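Local coordinates for DNA processing protein DprA (PDB 3UQZ) that binds single-stranded DNA cooperatively, shields it from nucleases and helps load RecA onto it during natural transformation, at residues I3-I8 with I76-Y81; E7-K12 with A62-E67. One frame throughout, in Å; residues are numbered along the deposited sequence.

Contact 1: residues I3-I8 with I76-Y81; sequences ITNYEI and ILDDCY
Asn5, in the first turn of the first helix of the chain, 5-13, and Leu77, in the loop 76-81, bring the two backbones closest, with 8.3 Å between their CA atoms, so it is mainly side chains that span the gap. Asn5 and Asp78 reach into it from opposite directions. The amide ND2 of Asn5 donates to OD2 of Asp78 over 3.0 Å, and the bond is nearly straight, 167° at the hydrogen. The acceptor lies almost in the amide plane and offers its syn lone pair, although carboxylate and amide are turned 66° against each other. An asparagine suits this place because its amide can give and accept at once: while ND2 serves Asp78, OD1 is hydrogen-bonded to Ser75 OG. OD2 of Asp78 in turn also takes the backbone N-H of Ser75, so two donors grip one carboxylate oxygen and Ser75 ties both side chains to the end of strand 73-75. The contact joins the N-terminal SAM-like helical domain to the Rossmann-type domain typical of DprA, at the loop leaving the outermost strand 73-75 of its sheet. Next to the polar pair lies a small apolar patch. CD1 of Leu77 meets CD1 of Ile8 at 3.9 Å and lies equally far from the carbonyl O of Ile3. In Ile8, CG1 stands beside the backbone N (chi1 -71°) and the chain runs on extended, which sends CD1 to the loop; isoleucine suits the place because this longer branch gives an apolar end that reaches Leu77. Leu25 of helix 18-28 touches both Ile8 and Leu77. Thr4, as N-cap, opens the helix just before Asn5, while Asp78 opens the type I turn that runs to Tyr81.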
loop_
_atom_site.group_PDB
_atom_site.type_symbol
_atom_site.label_atom_id
_atom_site.label_comp_id
_atom_site.label_asym_id
_atom_site.label_seq_id
_atom_site.Cartn_x
_atom_site.Cartn_y
_atom_site.Cartn_z
ATOM N N ILE A 3 -16.743 -12.463 -45.633
ATOM C CA ILE A 3 -15.565 -12.352 -44.765
ATOM C C ILE A 3 -15.581 -13.493 -43.746
ATOM O O ILE A 3 -16.363 -13.470 -42.791
ATOM C CB ILE A 3 -15.371 -10.953 -44.098
ATOM C CG1 ILE A 3 -15.536 -9.798 -45.111
ATOM C CG2 ILE A 3 -14.011 -10.877 -43.378
ATOM C CD1 ILE A 3 -15.858 -8.442 -44.471
ATOM N N THR A 4 -14.739 -14.508 -43.989
ATOM C CA THR A 4 -14.558 -15.685 -43.125
ATOM C C THR A 4 -13.314 -15.439 -42.253
ATOM O O THR A 4 -12.672 -14.391 -42.415
ATOM C CB THR A 4 -14.386 -16.959 -43.995
ATOM O OG1 THR A 4 -13.270 -16.801 -44.865
ATOM C CG2 THR A 4 -15.613 -17.300 -44.802
ATOM N N ASN A 5 -12.951 -16.392 -41.354
ATOM C CA ASN A 5 -11.748 -16.245 -40.522
ATOM C C ASN A 5 -10.489 -16.193 -41.385
ATOM O O ASN A 5 -9.582 -15.405 -41.090
ATOM C CB ASN A 5 -11.636 -17.334 -39.457
ATOM C CG ASN A 5 -12.657 -17.252 -38.346
ATOM O OD1 ASN A 5 -13.499 -16.334 -38.286
ATOM N ND2 ASN A 5 -12.617 -18.248 -37.453
ATOM N N TYR A 6 -10.457 -16.988 -42.485
ATOM C CA TYR A 6 -9.342 -16.980 -43.444
ATOM C C TYR A 6 -9.213 -15.601 -44.105
ATOM O O TYR A 6 -8.092 -15.128 -44.323
ATOM C CB TYR A 6 -9.504 -18.082 -44.520
ATOM C CG TYR A 6 -8.515 -17.945 -45.658
ATOM C CD1 TYR A 6 -7.181 -18.301 -45.496
ATOM C CD2 TYR A 6 -8.892 -17.371 -46.871
ATOM C CE1 TYR A 6 -6.248 -18.102 -46.512
ATOM C CE2 TYR A 6 -7.968 -17.165 -47.894
ATOM C CZ TYR A 6 -6.651 -17.545 -47.716
ATOM O OH TYR A 6 -5.751 -17.367 -48.735
ATOM N N GLU A 7 -10.361 -14.971 -44.433
ATOM C CA GLU A 7 -10.379 -13.655 -45.065
ATOM C C GLU A 7 -9.886 -12.584 -44.118
ATOM O O GLU A 7 -9.127 -11.711 -44.551
ATOM C CB GLU A 7 -11.747 -13.323 -45.663
ATOM C CG GLU A 7 -12.122 -14.189 -46.855
ATOM C CD GLU A 7 -11.332 -13.973 -48.130
ATOM O OE1 GLU A 7 -10.669 -12.918 -48.264
ATOM O OE2 GLU A 7 -11.390 -14.866 -49.006
ATOM N N ILE A 8 -10.235 -12.699 -42.812
ATOM C CA ILE A 8 -9.756 -11.793 -41.762
ATOM C C ILE A 8 -8.213 -11.829 -41.760
ATOM O O ILE A 8 -7.579 -10.774 -41.844
ATOM C CB ILE A 8 -10.377 -12.133 -40.374
ATOM C CG1 ILE A 8 -11.885 -11.750 -40.326
ATOM C CG2 ILE A 8 -9.612 -11.441 -39.265
ATOM C CD1 ILE A 8 -12.712 -12.354 -39.164
ATOM N N ILE A 76 -13.487 -12.625 -33.577
ATOM C CA ILE A 76 -14.497 -11.830 -32.883
ATOM C C ILE A 76 -15.933 -12.140 -33.405
ATOM O O ILE A 76 -16.906 -11.760 -32.761
ATOM C CB ILE A 76 -14.102 -10.320 -32.919
ATOM C CG1 ILE A 76 -14.794 -9.504 -31.783
ATOM C CG2 ILE A 76 -14.278 -9.706 -34.312
ATOM C CD1 ILE A 76 -14.020 -8.259 -31.280
ATOM N N LEU A 77 -16.053 -12.850 -34.551
ATOM C CA LEU A 77 -17.329 -13.258 -35.162
ATOM C C LEU A 77 -17.854 -14.570 -34.564
ATOM O O LEU A 77 -19.061 -14.816 -34.593
ATOM C CB LEU A 77 -17.202 -13.394 -36.701
ATOM C CG LEU A 77 -16.786 -12.124 -37.516
ATOM C CD1 LEU A 77 -16.635 -12.450 -39.004
ATOM C CD2 LEU A 77 -17.757 -10.934 -37.326
ATOM N N ASP A 78 -16.949 -15.398 -34.012
ATOM C CA ASP A 78 -17.255 -16.686 -33.395
ATOM C C ASP A 78 -17.848 -16.583 -31.997
ATOM O O ASP A 78 -17.535 -15.658 -31.251
ATOM C CB ASP A 78 -16.024 -17.609 -33.426
ATOM C CG ASP A 78 -15.552 -17.954 -34.838
ATOM O OD1 ASP A 78 -16.417 -18.151 -35.729
ATOM O OD2 ASP A 78 -14.326 -18.029 -35.054
ATOM N N ASP A 79 -18.710 -17.554 -31.658
ATOM C CA ASP A 79 -19.441 -17.680 -30.391
ATOM C C ASP A 79 -18.518 -17.852 -29.186
ATOM O O ASP A 79 -18.849 -17.390 -28.093
ATOM C CB ASP A 79 -20.421 -18.880 -30.436
ATOM C CG ASP A 79 -21.099 -19.139 -31.773
ATOM O OD1 ASP A 79 -20.390 -19.528 -32.737
ATOM O OD2 ASP A 79 -22.342 -19.023 -31.840
ATOM N N CYS A 80 -17.387 -18.544 -29.379
ATOM C CA CYS A 80 -16.431 -18.841 -28.320
ATOM C C CYS A 80 -15.604 -17.632 -27.872
ATOM O O CYS A 80 -14.982 -17.683 -26.802
ATOM C CB CYS A 80 -15.542 -20.016 -28.709
ATOM S SG CYS A 80 -14.300 -19.610 -29.953
ATOM N N TYR A 81 -15.574 -16.565 -28.682
ATOM C CA TYR A 81 -14.824 -15.367 -28.339
ATOM C C TYR A 81 -15.355 -14.798 -26.998
ATOM O O TYR A 81 -16.562 -14.533 -26.893
ATOM C CB TYR A 81 -14.899 -14.329 -29.476
ATOM C CG TYR A 81 -13.880 -13.216 -29.363
ATOM C CD1 TYR A 81 -12.689 -13.259 -30.078
ATOM C CD2 TYR A 81 -14.126 -12.096 -28.567
ATOM C CE1 TYR A 81 -11.769 -12.215 -30.011
ATOM C CE2 TYR A 81 -13.201 -11.059 -28.473
ATOM C CZ TYR A 81 -12.027 -11.121 -29.202
ATOM O OH TYR A 81 -11.126 -10.091 -29.119
#

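Contact 2: residues E7-K12 with A62-E67; sequences EIYKLK and AHLSKE
OE2 of Glu67 is gripped from two sequence-close positions of helix 5-13: the hydroxyl of Tyr9 donates to it over 2.6 Å, and Lys13 NZ forms a salt bridge with the same oxygen. Both helices belong to the SAM-like N-terminal domain, a small helical bundle; helix 61-69 is the last helix before the chain enters strand 73-75. The short axis segments pass 10.8 Å apart at 112°, a steep crossing that restricts the shared patch to a few side chains. Tyr9 and Glu67 meet at about a right angle, with ring and carboxylate planes 82° apart. Glu67 OE2 sits at the hydroxyl edge of the ring, near its plane, and is met on its anti side, 20° out of the carboxylate plane. A glutamate suits the position, since its extended chain can carry the charge across to the phenol; the nearby ammonium of Lys13 would probably favour the ionised carboxylate. Tyrosine likewise serves twice, giving a polar end to Glu67 and an apolar flank to Leu64. The Tyr9 ring also packs edge-to-face with Phe96 of strand 94-99, so this residue links the helical pair to the adjoining sheet. Between the helices Leu64 forks: CD1 lies 3.8 Å from Tyr9 CE2, in an oblique approach to the ring, while the other methyl turns to Lys10. There the lysine supplies only its aliphatic stem. Its chain is extended beyond CG and carries the ammonium away from Leu64 to a salt bridge with Asp61, with Tyr56 adding a cation-pi contact. The nearest approach on that branch is Leu64 CD2 to Lys10 CG, 3.7 Å.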
loop_
_atom_site.group_PDB
_atom_site.type_symbol
_atom_site.label_atom_id
_atom_site.label_comp_id
_atom_site.label_asym_id
_atom_site.label_seq_id
_atom_site.Cartn_x
_atom_site.Cartn_y
_atom_site.Cartn_z
ATOM N N GLU A 7 -10.361 -14.971 -44.433
ATOM C CA GLU A 7 -10.379 -13.655 -45.065
ATOM C C GLU A 7 -9.886 -12.584 -44.118
ATOM O O GLU A 7 -9.127 -11.711 -44.551
ATOM C CB GLU A 7 -11.747 -13.323 -45.663
ATOM C CG GLU A 7 -12.122 -14.189 -46.855
ATOM C CD GLU A 7 -11.332 -13.973 -48.130
ATOM O OE1 GLU A 7 -10.669 -12.918 -48.264
ATOM O OE2 GLU A 7 -11.390 -14.866 -49.006
ATOM N N ILE A 8 -10.235 -12.699 -42.812
ATOM C CA ILE A 8 -9.756 -11.793 -41.762
ATOM C C ILE A 8 -8.213 -11.829 -41.760
ATOM O O ILE A 8 -7.579 -10.774 -41.844
ATOM C CB ILE A 8 -10.377 -12.133 -40.374
ATOM C CG1 ILE A 8 -11.885 -11.750 -40.326
ATOM C CG2 ILE A 8 -9.612 -11.441 -39.265
ATOM C CD1 ILE A 8 -12.712 -12.354 -39.164
ATOM N N TYR A 9 -7.626 -13.046 -41.755
ATOM C CA TYR A 9 -6.177 -13.255 -41.827
ATOM C C TYR A 9 -5.611 -12.661 -43.113
ATOM O O TYR A 9 -4.598 -11.958 -43.054
ATOM C CB TYR A 9 -5.829 -14.751 -41.717
ATOM C CG TYR A 9 -4.347 -15.029 -41.564
ATOM C CD1 TYR A 9 -3.605 -14.425 -40.552
ATOM C CD2 TYR A 9 -3.691 -15.917 -42.415
ATOM C CE1 TYR A 9 -2.240 -14.674 -40.408
ATOM C CE2 TYR A 9 -2.327 -16.181 -42.274
ATOM C CZ TYR A 9 -1.609 -15.556 -41.268
ATOM O OH TYR A 9 -0.268 -15.806 -41.117
ATOM N N LYS A 10 -6.291 -12.910 -44.268
ATOM C CA LYS A 10 -5.899 -12.377 -45.577
ATOM C C LYS A 10 -5.896 -10.829 -45.594
ATOM O O LYS A 10 -5.015 -10.242 -46.227
ATOM C CB LYS A 10 -6.764 -12.969 -46.698
ATOM C CG LYS A 10 -6.160 -12.818 -48.087
ATOM C CD LYS A 10 -7.004 -13.499 -49.144
ATOM C CE LYS A 10 -6.515 -13.175 -50.534
ATOM N NZ LYS A 10 -7.429 -13.712 -51.564
ATOM N N LEU A 11 -6.837 -10.179 -44.862
ATOM C CA LEU A 11 -6.906 -8.710 -44.740
ATOM C C LEU A 11 -5.725 -8.161 -43.931
ATOM O O LEU A 11 -5.176 -7.121 -44.283
ATOM C CB LEU A 11 -8.248 -8.239 -44.137
ATOM C CG LEU A 11 -9.523 -8.475 -44.965
ATOM C CD1 LEU A 11 -10.745 -8.093 -44.182
ATOM C CD2 LEU A 11 -9.509 -7.687 -46.251
ATOM N N LYS A 12 -5.317 -8.878 -42.866
ATOM C CA LYS A 12 -4.157 -8.535 -42.033
ATOM C C LYS A 12 -2.886 -8.626 -42.895
ATOM O O LYS A 12 -2.041 -7.736 -42.837
ATOM C CB LYS A 12 -4.045 -9.486 -40.822
ATOM C CG LYS A 12 -4.649 -8.917 -39.545
ATOM C CD LYS A 12 -4.510 -9.823 -38.336
ATOM C CE LYS A 12 -4.600 -9.007 -37.068
ATOM N NZ LYS A 12 -4.951 -9.840 -35.902
ATOM N N ALA A 62 -3.267 -20.419 -52.111
ATOM C CA ALA A 62 -2.844 -21.785 -51.815
ATOM C C ALA A 62 -1.766 -21.809 -50.718
ATOM O O ALA A 62 -1.872 -22.605 -49.780
ATOM C CB ALA A 62 -2.336 -22.460 -53.079
ATOM N N HIS A 63 -0.751 -20.922 -50.829
ATOM C CA HIS A 63 0.340 -20.784 -49.865
ATOM C C HIS A 63 -0.174 -20.251 -48.515
ATOM O O HIS A 63 0.232 -20.764 -47.469
ATOM C CB HIS A 63 1.447 -19.876 -50.434
ATOM C CG HIS A 63 2.559 -19.593 -49.469
ATOM N ND1 HIS A 63 2.584 -18.426 -48.715
ATOM C CD2 HIS A 63 3.638 -20.346 -49.146
ATOM C CE1 HIS A 63 3.678 -18.502 -47.970
ATOM N NE2 HIS A 63 4.344 -19.640 -48.192
ATOM N N LEU A 64 -1.068 -19.227 -48.549
ATOM C CA LEU A 64 -1.649 -18.602 -47.363
ATOM C C LEU A 64 -2.609 -19.520 -46.623
ATOM O O LEU A 64 -2.648 -19.474 -45.392
ATOM C CB LEU A 64 -2.313 -17.255 -47.689
ATOM C CG LEU A 64 -2.689 -16.374 -46.484
ATOM C CD1 LEU A 64 -1.487 -15.674 -45.914
ATOM C CD2 LEU A 64 -3.727 -15.355 -46.850
ATOM N N SER A 65 -3.377 -20.351 -47.354
ATOM C CA SER A 65 -4.318 -21.289 -46.738
ATOM C C SER A 65 -3.586 -22.363 -45.929
ATOM O O SER A 65 -4.081 -22.793 -44.886
ATOM C CB SER A 65 -5.233 -21.916 -47.782
ATOM O OG SER A 65 -6.330 -22.565 -47.161
ATOM N N LYS A 66 -2.389 -22.761 -46.386
ATOM C CA LYS A 66 -1.545 -23.737 -45.702
ATOM C C LYS A 66 -1.035 -23.116 -44.381
ATOM O O LYS A 66 -1.095 -23.767 -43.339
ATOM C CB LYS A 66 -0.381 -24.156 -46.617
ATOM C CG LYS A 66 0.351 -25.405 -46.160
ATOM C CD LYS A 66 1.566 -25.628 -47.028
ATOM C CE LYS A 66 2.666 -26.341 -46.279
ATOM N NZ LYS A 66 3.899 -26.471 -47.100
ATOM N N GLU A 67 -0.565 -21.851 -44.446
ATOM C CA GLU A 67 -0.050 -21.042 -43.341
ATOM C C GLU A 67 -1.145 -20.825 -42.262
ATOM O O GLU A 67 -0.916 -21.124 -41.082
ATOM C CB GLU A 67 0.431 -19.698 -43.904
ATOM C CG GLU A 67 1.389 -18.935 -43.017
ATOM C CD GLU A 67 1.768 -17.579 -43.573
ATOM O OE1 GLU A 67 2.316 -17.525 -44.698
ATOM O OE2 GLU A 67 1.513 -16.566 -42.883
#

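Overall arrangement
From the N terminus the chain enters helix 5-13, which supplies the first segment of both contacts. It then runs through helices 18-28, 37-43 and 49-58 before 62-67 returns to 7-12, and contact 2 closes that helical loop within the SAM-like domain. A few residues later strand 73-75 leads into 76-81, where contact 1 closes a longer loop back to 3-8. The first segments share Glu7 and Ile8, and the shorter loop of contact 2 lies within the longer one of contact 1. Their centres are about 13 Å apart, and Tyr6 bridges them by packing on Leu64 and Ser65. Together they fasten helix 5-13 to helix 61-69 and to the loop after the outermost strand, 73-75.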